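Local coordinates for protein tetraacyldisaccharide 4'-kinase (Aquifex aeolicus, PDB 4ITN) that probably transfers the gamma-phosphate of ATP to the 4'-position of a tetraacyldisaccharide 1-phosphate, forming lipid IVA, the last step of lipid IVA biosynthesis, at residues I69-Y74 with V111-S116; I274-P279 with F292-K297. All blocks are in the same frame, centred on the assembly; numbering follows the deposited sequence.

In the fold
Contact 1 and contact 2 both pair parallel strands, but in different parts of the kinase. Their centres lie about 23 Å apart and their nearest atoms about 13 Å apart. Contact 1 is the more buried. It joins 69-74 to 111-116 in the core that carries the predicted ATP-binding loop, and four direct backbone bonds run almost its full length. Contact 2 joins 274-279 to 292-297 and is partly buried. Two direct bonds hold it at one end; then the strands diverge and a water takes over. Aliphatic packing dominates the side chains of contact 1. Contact 2 adds an aromatic ring and a proline at the start of a helix.

Contact 1: I69-Y74 with V111-S116; sequences ILSRGY and VSVVAS
Two neighbouring parallel strands of the kinase core meet here, 67-71 and 112-115. Ile69 pairs with Val113, Leu70 with Val114 and Ser71 with Ala115. The backbone ladder begins with Ile69 N to Ser112 O at 2.8 Å. Val114 N then bonds to Ile69 O (2.8 Å). Val114 O accepts from Ser71 N, and Ser116 N closes the ladder on Ser71 O at 2.8 Å. The same Ser71 O receives a CA-H contact from Ala115 CA at 3.3 Å.

The family belongs to the P-loop NTPase clan, and the side chain of Ser71 lies about 7 Å from that of Lys51, a predicted ATP-binding residue. On the Ser71 face, Ile69 meets Val111 at a slant, with its CG1 3.9 Å from Val111 CG1. This branch stands beside the backbone N (chi1 -70°), turned to the Val111 end. Ser71 OG sits 4.2 Å from Val113 CG1 and has a weak hydrogen bond to Asp138. On the other face, Leu70 and Val114 run alongside each other in the same direction. One leucine methyl, CD2, touches Val114 CB at 3.9 Å. Strand 134-138 flanks Leu70, while Leu130 of helix 119-130 and Ile83 of strand 82-86 touch Val114. Past the strand, the CB of Arg72 points away from 111-116, and its NE is salt-bridged to Glu117.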
ATOM      1  N   ILE A  69       4.673  -4.705   9.954  1.00 35.14           N
ATOM      2  CA  ILE A  69       3.911  -3.619   9.362  1.00 36.46           C
ATOM      3  C   ILE A  69       2.735  -3.304  10.288  1.00 42.69           C
ATOM      4  O   ILE A  69       2.032  -4.208  10.740  1.00 36.30           O
ATOM      5  CB  ILE A  69       3.384  -4.035   7.961  1.00 35.10           C
ATOM      6  CG1 ILE A  69       4.559  -4.132   6.957  1.00 37.69           C
ATOM      7  CG2 ILE A  69       2.334  -3.058   7.461  1.00 32.17           C
ATOM      8  CD1 ILE A  69       4.119  -4.705   5.609  1.00 43.56           C
ATOM      9  N   LEU A  70       2.536  -2.025  10.596  1.00 30.53           N
ATOM     10  CA  LEU A  70       1.353  -1.591  11.364  1.00 31.51           C
ATOM     11  C   LEU A  70       0.354  -0.957  10.423  1.00 31.75           C
ATOM     12  O   LEU A  70       0.586   0.144   9.940  1.00 35.06           O
ATOM     13  CB  LEU A  70       1.749  -0.530  12.411  1.00 32.17           C
ATOM     14  CG  LEU A  70       2.757  -1.055  13.445  1.00 40.71           C
ATOM     15  CD1 LEU A  70       3.127   0.012  14.482  1.00 29.87           C
ATOM     16  CD2 LEU A  70       2.118  -2.268  14.118  1.00 36.51           C
ATOM     17  N   SER A  71      -0.742  -1.655  10.144  1.00 30.86           N
ATOM     18  CA  SER A  71      -1.757  -1.138   9.242  1.00 36.38           C
ATOM     19  C   SER A  71      -2.951  -0.670  10.072  1.00 47.25           C
ATOM     20  O   SER A  71      -3.104  -1.052  11.238  1.00 44.53           O
ATOM     21  CB  SER A  71      -2.230  -2.226   8.256  1.00 38.40           C
ATOM     22  OG  SER A  71      -1.142  -2.707   7.486  1.00 52.49           O
ATOM     23  N   ARG A  72      -3.794   0.155   9.468  1.00 48.98           N
ATOM     24  CA  ARG A  72      -4.973   0.686  10.155  1.00 48.97           C
ATOM     25  C   ARG A  72      -6.080  -0.349  10.278  1.00 56.69           C
ATOM     26  O   ARG A  72      -6.739  -0.448  11.314  1.00 64.30           O
ATOM     27  CB  ARG A  72      -5.518   1.904   9.415  1.00 42.65           C
ATOM     28  CG  ARG A  72      -6.693   2.560  10.142  1.00 51.22           C
ATOM     29  CD  ARG A  72      -7.019   3.910   9.532  1.00 72.13           C
ATOM     30  NE  ARG A  72      -8.014   4.638  10.320  1.00 91.62           N
ATOM     31  CZ  ARG A  72      -8.514   5.826   9.986  1.00 94.68           C
ATOM     32  NH1 ARG A  72      -9.408   6.412  10.770  1.00 95.42           N
ATOM     33  NH2 ARG A  72      -8.114   6.429   8.875  1.00 97.22           N
ATOM     34  N   GLY A  73      -6.300  -1.117   9.220  1.00 56.02           N
ATOM     35  CA  GLY A  73      -7.433  -2.020   9.211  1.00 73.91           C
ATOM     36  C   GLY A  73      -8.699  -1.325   8.741  1.00 84.73           C
ATOM     37  O   GLY A  73      -9.732  -1.367   9.415  1.00 86.43           O
ATOM     38  N   TYR A  74      -8.645  -0.707   7.570  1.00104.67           N
ATOM     39  CA  TYR A  74      -9.853  -0.177   6.962  1.00128.73           C
ATOM     40  C   TYR A  74     -10.749  -1.342   6.543  1.00135.63           C
ATOM     41  O   TYR A  74     -10.254  -2.379   6.104  1.00136.64           O
ATOM     42  CB  TYR A  74      -9.506   0.717   5.773  1.00139.43           C
ATOM     43  CG  TYR A  74     -10.729   1.221   5.039  1.00149.47           C
ATOM     44  CD1 TYR A  74     -11.491   2.259   5.559  1.00155.60           C
ATOM     45  CD2 TYR A  74     -11.114   0.671   3.825  1.00152.33           C
ATOM     46  CE1 TYR A  74     -12.606   2.730   4.893  1.00158.03           C
ATOM     47  CE2 TYR A  74     -12.228   1.135   3.150  1.00154.85           C
ATOM     48  CZ  TYR A  74     -12.971   2.166   3.689  1.00159.27           C
ATOM     49  OH  TYR A  74     -14.082   2.636   3.026  1.00161.69           O
ATOM     50  N   VAL A 111       7.492 -11.160   6.917  1.00 46.67           N
ATOM     51  CA  VAL A 111       7.062  -9.961   7.634  1.00 44.87           C
ATOM     52  C   VAL A 111       5.791 -10.217   8.452  1.00 50.40           C
ATOM     53  O   VAL A 111       4.913 -11.001   8.047  1.00 50.24           O
ATOM     54  CB  VAL A 111       6.883  -8.804   6.618  1.00 43.40           C
ATOM     55  CG1 VAL A 111       6.446  -7.518   7.283  1.00 42.86           C
ATOM     56  CG2 VAL A 111       8.208  -8.586   5.898  1.00 47.35           C
ATOM     57  N   SER A 112       5.718  -9.594   9.626  1.00 42.60           N
ATOM     58  CA  SER A 112       4.516  -9.667  10.445  1.00 45.74           C
ATOM     59  C   SER A 112       3.620  -8.483  10.107  1.00 45.59           C
ATOM     60  O   SER A 112       4.100  -7.437   9.702  1.00 36.77           O
ATOM     61  CB  SER A 112       4.865  -9.634  11.930  1.00 40.41           C
ATOM     62  OG  SER A 112       5.528 -10.819  12.299  1.00 55.78           O
ATOM     63  N   VAL A 113       2.316  -8.655  10.255  1.00 43.96           N
ATOM     64  CA  VAL A 113       1.375  -7.574   9.981  1.00 44.36           C
ATOM     65  C   VAL A 113       0.385  -7.446  11.126  1.00 42.21           C
ATOM     66  O   VAL A 113      -0.224  -8.434  11.558  1.00 42.58           O
ATOM     67  CB  VAL A 113       0.562  -7.815   8.696  1.00 39.47           C
ATOM     68  CG1 VAL A 113      -0.472  -6.687   8.533  1.00 35.28           C
ATOM     69  CG2 VAL A 113       1.492  -7.910   7.488  1.00 34.66           C
ATOM     70  N   VAL A 114       0.230  -6.228  11.615  1.00 40.84           N
ATOM     71  CA  VAL A 114      -0.688  -5.972  12.706  1.00 49.16           C
ATOM     72  C   VAL A 114      -1.651  -4.867  12.308  1.00 43.41           C
ATOM     73  O   VAL A 114      -1.243  -3.824  11.807  1.00 37.30           O
ATOM     74  CB  VAL A 114       0.071  -5.582  13.984  1.00 49.61           C
ATOM     75  CG1 VAL A 114      -0.881  -5.002  15.018  1.00 45.31           C
ATOM     76  CG2 VAL A 114       0.800  -6.804  14.544  1.00 38.80           C
ATOM     77  N   ALA A 115      -2.935  -5.124  12.497  1.00 46.15           N
ATOM     78  CA  ALA A 115      -3.962  -4.152  12.170  1.00 45.15           C
ATOM     79  C   ALA A 115      -4.469  -3.494  13.453  1.00 55.17           C
ATOM     80  O   ALA A 115      -4.933  -4.167  14.377  1.00 55.57           O
ATOM     81  CB  ALA A 115      -5.113  -4.819  11.431  1.00 40.44           C
ATOM     82  N   SER A 116      -4.392  -2.173  13.509  1.00 46.31           N
ATOM     83  CA  SER A 116      -4.849  -1.458  14.686  1.00 53.94           C
ATOM     84  C   SER A 116      -5.031  -0.002  14.328  1.00 49.84           C
ATOM     85  O   SER A 116      -4.120   0.601  13.767  1.00 42.20           O
ATOM     86  CB  SER A 116      -3.805  -1.588  15.796  1.00 54.48           C
ATOM     87  OG  SER A 116      -4.372  -1.264  17.049  1.00 67.30           O
TER

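Contact 2: I274-P279 with F292-K297; sequences IYLTTP and FALNFK
Phe292 puts ring atoms CD1 and CE1 against Ile274, CE1 lying 3.9 Å from Ile274 CG2. The two side chains meet at a slant. The contact belongs to a beta-alpha-beta unit made of strand 275-277, helix 279-282 and strand 291-300. Its two strands run parallel but splay apart, their short axes 55° from each other.

Tyr275 O serves Phe292 twice. It accepts a hydrogen bond from Phe292 N at 2.7 Å, a bent bond with the donor 37° out of the carbonyl plane. It also lies at the edge of the ring, near the ring plane. The second direct bond is straighter and runs from Thr277 N to Phe292 O (2.6 Å). The same oxygen takes a CA-H contact from Leu276.

Leu276 uses its two methyls on different partners. Its CG stands beside the backbone N and opposite the carbonyl carbon (chi1 -65°), which carries both methyls toward 292-297. CD2 packs on Phe292 CB at 3.7 Å. CD1 reaches on to Leu294 CD2 at 3.8 Å, where the two leucines cross at about a right angle. Helix 238-247 covers this patch through Leu245 and Phe241. On the other face, Thr277 OG1 is hydrogen-bonded to Phe232 O of the neighbouring strand 229-233.

Thr278 is the N-cap of the helix that follows; its side chain caps a backbone N just beyond 274-279, and OG1 is also hydrogen-bonded to Asp281 OD2. Pro279 begins that helix and sets CD 3.7 Å from Ala293 CB. Where the strands part, one water donates to Thr277 O and accepts from Leu294 N, 2.9 Å from that nitrogen.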
ATOM      1  N   ILE A 274      -7.116 -20.646 -18.364  1.00 76.97           N
ATOM      2  CA  ILE A 274      -6.235 -19.812 -17.533  1.00 69.32           C
ATOM      3  C   ILE A 274      -6.857 -18.434 -17.288  1.00 72.83           C
ATOM      4  O   ILE A 274      -7.370 -17.802 -18.219  1.00 75.06           O
ATOM      5  CB  ILE A 274      -4.817 -19.666 -18.159  1.00 67.40           C
ATOM      6  CG1 ILE A 274      -4.130 -21.037 -18.255  1.00 78.11           C
ATOM      7  CG2 ILE A 274      -3.949 -18.689 -17.356  1.00 67.07           C
ATOM      8  CD1 ILE A 274      -3.940 -21.740 -16.899  1.00 73.06           C
ATOM      9  N   TYR A 275      -6.824 -17.984 -16.035  1.00 65.71           N
ATOM     10  CA  TYR A 275      -7.451 -16.726 -15.628  1.00 68.92           C
ATOM     11  C   TYR A 275      -6.430 -15.729 -15.082  1.00 70.16           C
ATOM     12  O   TYR A 275      -5.470 -16.115 -14.418  1.00 62.82           O
ATOM     13  CB  TYR A 275      -8.529 -16.988 -14.564  1.00 63.33           C
ATOM     14  CG  TYR A 275      -9.677 -17.843 -15.062  1.00 71.20           C
ATOM     15  CD1 TYR A 275      -9.564 -19.226 -15.114  1.00 62.43           C
ATOM     16  CD2 TYR A 275     -10.867 -17.266 -15.478  1.00 65.61           C
ATOM     17  CE1 TYR A 275     -10.606 -20.015 -15.574  1.00 69.57           C
ATOM     18  CE2 TYR A 275     -11.920 -18.051 -15.947  1.00 74.29           C
ATOM     19  CZ  TYR A 275     -11.779 -19.427 -15.989  1.00 67.22           C
ATOM     20  OH  TYR A 275     -12.808 -20.218 -16.447  1.00 69.05           O
ATOM     21  N   LEU A 276      -6.639 -14.449 -15.376  1.00 73.06           N
ATOM     22  CA  LEU A 276      -5.881 -13.376 -14.747  1.00 71.21           C
ATOM     23  C   LEU A 276      -6.867 -12.478 -14.011  1.00 78.65           C
ATOM     24  O   LEU A 276      -7.917 -12.127 -14.561  1.00 76.39           O
ATOM     25  CB  LEU A 276      -5.106 -12.561 -15.783  1.00 64.45           C
ATOM     26  CG  LEU A 276      -3.997 -13.274 -16.554  1.00 75.42           C
ATOM     27  CD1 LEU A 276      -3.158 -12.270 -17.334  1.00 85.36           C
ATOM     28  CD2 LEU A 276      -3.132 -14.038 -15.583  1.00 73.68           C
ATOM     29  N   THR A 277      -6.549 -12.130 -12.764  1.00 69.23           N
ATOM     30  CA  THR A 277      -7.380 -11.203 -11.995  1.00 57.91           C
ATOM     31  C   THR A 277      -6.470 -10.264 -11.205  1.00 68.15           C
ATOM     32  O   THR A 277      -5.251 -10.322 -11.377  1.00 61.19           O
ATOM     33  CB  THR A 277      -8.384 -11.947 -11.069  1.00 69.67           C
ATOM     34  OG1 THR A 277      -9.411 -11.045 -10.626  1.00 68.82           O
ATOM     35  CG2 THR A 277      -7.682 -12.561  -9.865  1.00 57.55           C
ATOM     36  N   THR A 278      -7.042  -9.390 -10.371  1.00 70.17           N
ATOM     37  CA  THR A 278      -6.227  -8.492  -9.537  1.00 73.64           C
ATOM     38  C   THR A 278      -5.871  -9.174  -8.216  1.00 72.44           C
ATOM     39  O   THR A 278      -6.644 -10.002  -7.724  1.00 61.61           O
ATOM     40  CB  THR A 278      -6.932  -7.131  -9.264  1.00 79.96           C
ATOM     41  OG1 THR A 278      -7.997  -7.304  -8.317  1.00 72.06           O
ATOM     42  CG2 THR A 278      -7.485  -6.537 -10.557  1.00 84.72           C
ATOM     43  N   PRO A 279      -4.693  -8.849  -7.651  1.00 79.74           N
ATOM     44  CA  PRO A 279      -4.262  -9.401  -6.362  1.00 65.21           C
ATOM     45  C   PRO A 279      -5.353  -9.288  -5.311  1.00 66.47           C
ATOM     46  O   PRO A 279      -5.566 -10.228  -4.551  1.00 69.39           O
ATOM     47  CB  PRO A 279      -3.073  -8.518  -6.005  1.00 73.03           C
ATOM     48  CG  PRO A 279      -2.448  -8.244  -7.341  1.00 79.73           C
ATOM     49  CD  PRO A 279      -3.626  -8.044  -8.273  1.00 86.70           C
ATOM     50  N   PHE A 292      -4.558 -16.380 -11.848  1.00 70.99           N
ATOM     51  CA  PHE A 292      -3.337 -15.657 -11.510  1.00 59.83           C
ATOM     52  C   PHE A 292      -3.565 -14.157 -11.429  1.00 72.79           C
ATOM     53  O   PHE A 292      -4.608 -13.649 -11.853  1.00 67.75           O
ATOM     54  CB  PHE A 292      -2.253 -15.948 -12.549  1.00 62.30           C
ATOM     55  CG  PHE A 292      -1.972 -17.415 -12.746  1.00 69.26           C
ATOM     56  CD1 PHE A 292      -2.683 -18.161 -13.682  1.00 75.67           C
ATOM     57  CD2 PHE A 292      -0.987 -18.046 -12.002  1.00 73.04           C
ATOM     58  CE1 PHE A 292      -2.420 -19.512 -13.864  1.00 63.15           C
ATOM     59  CE2 PHE A 292      -0.715 -19.392 -12.175  1.00 71.65           C
ATOM     60  CZ  PHE A 292      -1.435 -20.129 -13.106  1.00 71.63           C
ATOM     61  N   ALA A 293      -2.580 -13.454 -10.875  1.00 75.72           N
ATOM     62  CA  ALA A 293      -2.568 -11.999 -10.888  1.00 68.96           C
ATOM     63  C   ALA A 293      -1.268 -11.516 -11.512  1.00 71.31           C
ATOM     64  O   ALA A 293      -0.284 -12.254 -11.561  1.00 61.55           O
ATOM     65  CB  ALA A 293      -2.722 -11.436  -9.479  1.00 68.35           C
ATOM     66  N   LEU A 294      -1.266 -10.273 -11.985  1.00 71.07           N
ATOM     67  CA  LEU A 294      -0.070  -9.687 -12.573  1.00 67.84           C
ATOM     68  C   LEU A 294       0.837  -9.183 -11.442  1.00 59.21           C
ATOM     69  O   LEU A 294       0.355  -8.568 -10.491  1.00 51.62           O
ATOM     70  CB  LEU A 294      -0.448  -8.540 -13.522  1.00 62.55           C
ATOM     71  CG  LEU A 294      -1.332  -8.860 -14.737  1.00 65.45           C
ATOM     72  CD1 LEU A 294      -1.580  -7.619 -15.594  1.00 67.58           C
ATOM     73  CD2 LEU A 294      -0.706  -9.961 -15.578  1.00 60.70           C
ATOM     74  N   ASN A 295       2.137  -9.461 -11.518  1.00 54.97           N
ATOM     75  CA  ASN A 295       3.039  -8.966 -10.468  1.00 59.12           C
ATOM     76  C   ASN A 295       4.038  -7.913 -10.941  1.00 53.28           C
ATOM     77  O   ASN A 295       4.801  -8.133 -11.890  1.00 55.70           O
ATOM     78  CB  ASN A 295       3.759 -10.106  -9.745  1.00 57.31           C
ATOM     79  CG  ASN A 295       4.375  -9.661  -8.431  1.00 67.74           C
ATOM     80  OD1 ASN A 295       3.870  -8.750  -7.767  1.00 70.38           O
ATOM     81  ND2 ASN A 295       5.475 -10.302  -8.048  1.00 67.49           N
ATOM     82  N   PHE A 296       4.025  -6.771 -10.264  1.00 50.26           N
ATOM     83  CA  PHE A 296       4.925  -5.663 -10.574  1.00 59.27           C
ATOM     84  C   PHE A 296       5.985  -5.451  -9.487  1.00 62.84           C
ATOM     85  O   PHE A 296       5.754  -5.756  -8.313  1.00 61.13           O
ATOM     86  CB  PHE A 296       4.113  -4.379 -10.799  1.00 51.19           C
ATOM     87  CG  PHE A 296       3.303  -4.396 -12.060  1.00 66.20           C
ATOM     88  CD1 PHE A 296       2.153  -5.172 -12.157  1.00 67.21           C
ATOM     89  CD2 PHE A 296       3.697  -3.646 -13.160  1.00 67.92           C
ATOM     90  CE1 PHE A 296       1.414  -5.199 -13.327  1.00 72.23           C
ATOM     91  CE2 PHE A 296       2.958  -3.665 -14.333  1.00 70.78           C
ATOM     92  CZ  PHE A 296       1.815  -4.442 -14.417  1.00 72.84           C
ATOM     93  N   LYS A 297       7.145  -4.941  -9.893  1.00 63.08           N
ATOM     94  CA  LYS A 297       8.241  -4.647  -8.972  1.00 65.31           C
ATOM     95  C   LYS A 297       8.559  -3.157  -9.031  1.00 62.90           C
ATOM     96  O   LYS A 297       8.463  -2.536 -10.095  1.00 56.63           O
ATOM     97  CB  LYS A 297       9.512  -5.434  -9.352  1.00 78.25           C
ATOM     98  CG  LYS A 297       9.468  -6.934  -9.113  1.00 92.47           C
ATOM     99  CD  LYS A 297       9.351  -7.291  -7.636  1.00 90.61           C
ATOM    100  CE  LYS A 297       9.150  -8.795  -7.454  1.00 84.77           C
ATOM    101  NZ  LYS A 297      10.158  -9.613  -8.179  1.00 76.78           N
TER
HETATM  102  O   HOH W   1      -3.469  -8.464 -11.406  1.00 66.68           O